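Local structure of N-acetylglucosamine 2-epimerase (Xylella fastidiosa, 3GT5) at residues M19-F33 against E72-V84. The protein is an isomerase of the N-acylglucosamine 2-epimerase family and probably interconverts sugars that differ in configuration at carbon 2. Residues are numbered along the deposited sequence; the frame is centred on the assembly and turned at random.
Sequences MAFYHPRCIDSAGGF and EYLDAVHHGLSYV
His79, pushed from helix 71-88 into the loop that follows helix 8-22, is a worked example of how one imidazole can hold a turn. Its CB sets out toward the loop, and with CG anti to the backbone N (chi1 -179°) the ring is carried in among the carbonyls. CD2 passes 3.3 Å from Gly32 O, and the ring turns its edge to the face of Phe33, a T-shaped pair with planes at 76°. CE1 lies 3.0 Å from Asp28 O. NE2, at the tip, donates to Gly32 O at 2.8 Å, with that oxygen in the ring plane, and makes a weak, bent bond to Asp28 O. NE2 thus spans Asp28 and Gly32, which a backbone bond from Asp28 N to Gly32 O already links. Ile27 CG2 covers one face of the ring in a CH-pi contact, while a water bridges Gly32 N and His79 O.

One helical turn on, the face of Tyr83 receives Gly32 CA in a CH-pi contact, 3.5 Å from Tyr83 CG. The Tyr83 hydroxyl is hydrogen-bonded to Asp103. Phe33 CE2 packs on Gly80, 3.4 Å from its CA.

At the other end, His23 NE2 donates to Glu72 OE2 over 2.7 Å, nearly straight at 168°, and His23 ND1 is hydrogen-bonded to the Tyr61 hydroxyl, which should fix the ring's rotation. Tyr73 turns its edge to the His23 face, planes perpendicular, and takes Met19 CE over its own face, the thioether chain being bent at chi2 and chi3. The whole joins the first helix and its connecting loop to helix 71-88 at the periphery of the (alpha/alpha)6 barrel characteristic of N-acylglucosamine 2-epimerases.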
loop_
_atom_site.group_PDB
_atom_site.type_symbol
_atom_site.label_atom_id
_atom_site.label_comp_id
_atom_site.label_asym_id
_atom_site.label_seq_id
_atom_site.Cartn_x
_atom_site.Cartn_y
_atom_site.Cartn_z
ATOM N N MET A 19 -8.257 -13.994 4.969
ATOM C CA MET A 19 -7.236 -14.826 5.611
ATOM C C MET A 19 -7.439 -16.317 5.315
ATOM O O MET A 19 -6.469 -17.020 5.106
ATOM C CB MET A 19 -7.143 -14.588 7.107
ATOM C CG MET A 19 -6.629 -13.201 7.511
ATOM S SD MET A 19 -4.890 -12.860 7.000
ATOM C CE MET A 19 -3.995 -14.083 7.969
ATOM N N ALA A 20 -8.691 -16.756 5.235
ATOM C CA ALA A 20 -8.988 -18.146 4.913
ATOM C C ALA A 20 -8.568 -18.506 3.488
ATOM O O ALA A 20 -8.225 -19.654 3.242
ATOM C CB ALA A 20 -10.494 -18.476 5.187
ATOM N N PHE A 21 -8.536 -17.550 2.558
ATOM C CA PHE A 21 -8.010 -17.807 1.211
ATOM C C PHE A 21 -6.504 -18.131 1.252
ATOM O O PHE A 21 -6.012 -19.097 0.630
ATOM C CB PHE A 21 -8.242 -16.586 0.272
ATOM C CG PHE A 21 -7.618 -16.738 -1.060
ATOM C CD1 PHE A 21 -8.238 -17.491 -2.032
ATOM C CD2 PHE A 21 -6.382 -16.204 -1.347
ATOM C CE1 PHE A 21 -7.673 -17.649 -3.251
ATOM C CE2 PHE A 21 -5.805 -16.384 -2.587
ATOM C CZ PHE A 21 -6.456 -17.097 -3.536
ATOM N N TYR A 22 -5.736 -17.312 1.973
ATOM C CA TYR A 22 -4.270 -17.400 1.928
ATOM C C TYR A 22 -3.712 -18.423 2.928
ATOM O O TYR A 22 -2.693 -19.009 2.692
ATOM C CB TYR A 22 -3.656 -16.040 2.279
ATOM C CG TYR A 22 -3.778 -15.035 1.185
ATOM C CD1 TYR A 22 -4.722 -14.008 1.267
ATOM C CD2 TYR A 22 -2.976 -15.120 0.031
ATOM C CE1 TYR A 22 -4.893 -13.089 0.232
ATOM C CE2 TYR A 22 -3.107 -14.144 -1.007
ATOM C CZ TYR A 22 -4.059 -13.163 -0.896
ATOM O OH TYR A 22 -4.204 -12.218 -1.881
ATOM N N HIS A 23 -4.378 -18.564 4.064
ATOM C CA HIS A 23 -3.847 -19.367 5.157
ATOM C C HIS A 23 -4.498 -20.753 5.179
ATOM O O HIS A 23 -5.724 -20.833 5.152
ATOM C CB HIS A 23 -4.087 -18.679 6.513
ATOM C CG HIS A 23 -3.404 -19.392 7.634
ATOM N ND1 HIS A 23 -2.038 -19.395 7.757
ATOM C CD2 HIS A 23 -3.880 -20.204 8.609
ATOM C CE1 HIS A 23 -1.693 -20.164 8.781
ATOM N NE2 HIS A 23 -2.793 -20.673 9.307
ATOM N N PRO A 24 -3.689 -21.836 5.227
ATOM C CA PRO A 24 -2.229 -21.875 5.322
ATOM C C PRO A 24 -1.494 -22.129 3.980
ATOM O O PRO A 24 -0.275 -22.348 3.954
ATOM C CB PRO A 24 -2.009 -23.040 6.274
ATOM C CG PRO A 24 -3.023 -24.048 5.754
ATOM C CD PRO A 24 -4.267 -23.177 5.460
ATOM N N ARG A 25 -2.207 -22.064 2.864
ATOM C CA ARG A 25 -1.636 -22.442 1.574
ATOM C C ARG A 25 -0.480 -21.551 1.086
ATOM O O ARG A 25 0.357 -22.007 0.304
ATOM C CB ARG A 25 -2.722 -22.506 0.511
ATOM C CG ARG A 25 -3.610 -23.729 0.671
ATOM C CD ARG A 25 -4.787 -23.729 -0.287
ATOM N NE ARG A 25 -5.541 -22.470 -0.224
ATOM C CZ ARG A 25 -6.603 -22.204 -0.975
ATOM N NH1 ARG A 25 -7.232 -21.025 -0.863
ATOM N NH2 ARG A 25 -7.059 -23.120 -1.809
ATOM N N CYS A 26 -0.415 -20.306 1.585
ATOM C CA CYS A 26 0.647 -19.399 1.170
ATOM C C CYS A 26 2.018 -19.698 1.795
ATOM O O CYS A 26 3.031 -19.166 1.331
ATOM C CB CYS A 26 0.270 -17.930 1.454
ATOM S SG CYS A 26 0.197 -17.523 3.222
ATOM N N ILE A 27 2.054 -20.535 2.832
ATOM C CA ILE A 27 3.281 -20.762 3.616
ATOM C C ILE A 27 4.153 -21.829 2.946
ATOM O O ILE A 27 3.705 -22.975 2.661
ATOM C CB ILE A 27 2.958 -21.140 5.081
ATOM C CG1 ILE A 27 2.232 -19.986 5.813
ATOM C CG2 ILE A 27 4.222 -21.580 5.810
ATOM C CD1 ILE A 27 1.580 -20.435 7.075
ATOM N N ASP A 28 5.384 -21.453 2.639
ATOM C CA ASP A 28 6.344 -22.380 2.100
ATOM C C ASP A 28 7.230 -22.807 3.264
ATOM O O ASP A 28 8.018 -22.006 3.768
ATOM C CB ASP A 28 7.160 -21.704 1.011
ATOM C CG ASP A 28 8.113 -22.647 0.295
ATOM O OD1 ASP A 28 8.259 -23.824 0.706
ATOM O OD2 ASP A 28 8.740 -22.193 -0.684
ATOM N N SER A 29 7.097 -24.072 3.682
ATOM C CA SER A 29 7.894 -24.629 4.769
ATOM C C SER A 29 9.390 -24.557 4.483
ATOM O O SER A 29 10.175 -24.492 5.416
ATOM C CB SER A 29 7.502 -26.090 5.058
ATOM O OG SER A 29 7.650 -26.898 3.906
ATOM N N ALA A 30 9.773 -24.525 3.209
ATOM C CA ALA A 30 11.171 -24.309 2.799
ATOM C C ALA A 30 11.695 -22.878 2.997
ATOM O O ALA A 30 12.917 -22.674 2.976
ATOM C CB ALA A 30 11.384 -24.750 1.321
ATOM N N GLY A 31 10.807 -21.905 3.226
ATOM C CA GLY A 31 11.206 -20.488 3.367
ATOM C C GLY A 31 10.184 -19.511 2.756
ATOM O O GLY A 31 9.818 -19.629 1.576
ATOM N N GLY A 32 9.723 -18.560 3.581
ATOM C CA GLY A 32 8.815 -17.492 3.157
ATOM C C GLY A 32 7.447 -17.993 2.705
ATOM O O GLY A 32 6.958 -19.047 3.160
ATOM N N PHE A 33 6.866 -17.248 1.763
ATOM C CA PHE A 33 5.538 -17.507 1.241
ATOM C C PHE A 33 5.588 -17.665 -0.266
ATOM O O PHE A 33 6.461 -17.086 -0.938
ATOM C CB PHE A 33 4.602 -16.340 1.599
ATOM C CG PHE A 33 4.573 -16.007 3.051
ATOM C CD1 PHE A 33 3.799 -16.743 3.955
ATOM C CD2 PHE A 33 5.354 -14.990 3.550
ATOM C CE1 PHE A 33 3.773 -16.388 5.342
ATOM C CE2 PHE A 33 5.364 -14.685 4.907
ATOM C CZ PHE A 33 4.562 -15.385 5.796
ATOM N N GLU A 72 -1.135 -19.457 15.082
ATOM C CA GLU A 72 -0.633 -19.748 13.764
ATOM C C GLU A 72 -0.232 -18.460 13.022
ATOM O O GLU A 72 0.720 -18.463 12.238
ATOM C CB GLU A 72 -1.639 -20.576 12.947
ATOM C CG GLU A 72 -1.719 -22.063 13.366
ATOM C CD GLU A 72 -2.439 -22.966 12.353
ATOM O OE1 GLU A 72 -2.778 -24.116 12.733
ATOM O OE2 GLU A 72 -2.664 -22.545 11.193
ATOM N N TYR A 73 -0.904 -17.349 13.320
ATOM C CA TYR A 73 -0.606 -16.082 12.620
ATOM C C TYR A 73 0.676 -15.471 13.153
ATOM O O TYR A 73 1.485 -14.957 12.369
ATOM C CB TYR A 73 -1.738 -15.104 12.753
ATOM C CG TYR A 73 -3.041 -15.510 12.071
ATOM C CD1 TYR A 73 -3.112 -16.552 11.164
ATOM C CD2 TYR A 73 -4.189 -14.792 12.314
ATOM C CE1 TYR A 73 -4.337 -16.895 10.540
ATOM C CE2 TYR A 73 -5.396 -15.110 11.682
ATOM C CZ TYR A 73 -5.464 -16.155 10.818
ATOM O OH TYR A 73 -6.679 -16.443 10.229
ATOM N N LEU A 74 0.870 -15.532 14.477
ATOM C CA LEU A 74 2.158 -15.092 15.074
ATOM C C LEU A 74 3.334 -15.917 14.555
ATOM O O LEU A 74 4.373 -15.369 14.227
ATOM C CB LEU A 74 2.098 -15.105 16.613
ATOM C CG LEU A 74 3.301 -14.533 17.423
ATOM C CD1 LEU A 74 3.577 -13.099 17.061
ATOM C CD2 LEU A 74 3.039 -14.657 18.903
ATOM N N ASP A 75 3.182 -17.235 14.458
ATOM C CA ASP A 75 4.204 -18.096 13.860
ATOM C C ASP A 75 4.570 -17.705 12.425
ATOM O O ASP A 75 5.769 -17.765 12.033
ATOM C CB ASP A 75 3.739 -19.551 13.831
ATOM C CG ASP A 75 3.641 -20.156 15.213
ATOM O OD1 ASP A 75 4.232 -19.589 16.156
ATOM O OD2 ASP A 75 3.000 -21.230 15.340
ATOM N N ALA A 76 3.541 -17.330 11.655
ATOM C CA ALA A 76 3.738 -16.928 10.263
ATOM C C ALA A 76 4.465 -15.586 10.168
ATOM O O ALA A 76 5.246 -15.409 9.236
ATOM C CB ALA A 76 2.398 -16.852 9.489
ATOM N N VAL A 77 4.222 -14.665 11.099
ATOM C CA VAL A 77 5.000 -13.389 11.170
ATOM C C VAL A 77 6.500 -13.691 11.314
ATOM O O VAL A 77 7.341 -13.141 10.558
ATOM C CB VAL A 77 4.516 -12.461 12.335
ATOM C CG1 VAL A 77 5.488 -11.259 12.578
ATOM C CG2 VAL A 77 3.106 -11.937 12.081
ATOM N N HIS A 78 6.846 -14.576 12.268
ATOM C CA HIS A 78 8.265 -15.013 12.438
ATOM C C HIS A 78 8.883 -15.669 11.179
ATOM O O HIS A 78 9.972 -15.315 10.739
ATOM C CB HIS A 78 8.392 -15.990 13.646
ATOM C CG HIS A 78 8.366 -15.309 14.986
ATOM N ND1 HIS A 78 7.226 -14.770 15.541
ATOM C CD2 HIS A 78 9.356 -15.078 15.887
ATOM C CE1 HIS A 78 7.508 -14.251 16.729
ATOM N NE2 HIS A 78 8.795 -14.424 16.957
ATOM N N HIS A 79 8.155 -16.600 10.577
ATOM C CA HIS A 79 8.558 -17.243 9.354
ATOM C C HIS A 79 8.824 -16.220 8.236
ATOM O O HIS A 79 9.836 -16.301 7.542
ATOM C CB HIS A 79 7.441 -18.243 8.962
ATOM C CG HIS A 79 7.691 -19.021 7.713
ATOM N ND1 HIS A 79 8.415 -20.205 7.703
ATOM C CD2 HIS A 79 7.218 -18.860 6.453
ATOM C CE1 HIS A 79 8.439 -20.687 6.471
ATOM N NE2 HIS A 79 7.700 -19.898 5.696
ATOM N N GLY A 80 7.884 -15.270 8.060
ATOM C CA GLY A 80 8.009 -14.249 7.023
ATOM C C GLY A 80 9.173 -13.314 7.247
ATOM O O GLY A 80 9.878 -12.941 6.301
ATOM N N LEU A 81 9.358 -12.887 8.489
ATOM C CA LEU A 81 10.502 -12.035 8.810
ATOM C C LEU A 81 11.852 -12.753 8.632
ATOM O O LEU A 81 12.833 -12.129 8.203
ATOM C CB LEU A 81 10.373 -11.449 10.206
ATOM C CG LEU A 81 9.315 -10.371 10.354
ATOM C CD1 LEU A 81 9.018 -10.139 11.790
ATOM C CD2 LEU A 81 9.783 -9.033 9.658
ATOM N N SER A 82 11.923 -14.059 8.930
ATOM C CA SER A 82 13.141 -14.809 8.659
ATOM C C SER A 82 13.499 -14.788 7.176
ATOM O O SER A 82 14.650 -14.626 6.818
ATOM C CB SER A 82 13.071 -16.283 9.125
ATOM O OG SER A 82 12.824 -16.290 10.512
ATOM N N TYR A 83 12.518 -14.974 6.323
ATOM C CA TYR A 83 12.775 -14.909 4.908
ATOM C C TYR A 83 13.314 -13.529 4.461
ATOM O O TYR A 83 14.258 -13.458 3.678
ATOM C CB TYR A 83 11.516 -15.241 4.131
ATOM C CG TYR A 83 11.772 -15.635 2.706
ATOM C CD1 TYR A 83 12.378 -16.857 2.391
ATOM C CD2 TYR A 83 11.422 -14.802 1.668
ATOM C CE1 TYR A 83 12.585 -17.240 1.070
ATOM C CE2 TYR A 83 11.627 -15.161 0.355
ATOM C CZ TYR A 83 12.213 -16.390 0.056
ATOM O OH TYR A 83 12.417 -16.733 -1.253
ATOM N N VAL A 84 12.708 -12.459 4.967
ATOM C CA VAL A 84 13.156 -11.087 4.651
ATOM C C VAL A 84 14.598 -10.896 5.105
ATOM O O VAL A 84 15.449 -10.427 4.326
ATOM C CB VAL A 84 12.197 -10.002 5.264
ATOM C CG1 VAL A 84 12.768 -8.565 5.058
ATOM C CG2 VAL A 84 10.816 -10.061 4.635
HETATM O O HOH W 1 11.039 -18.404 6.145
#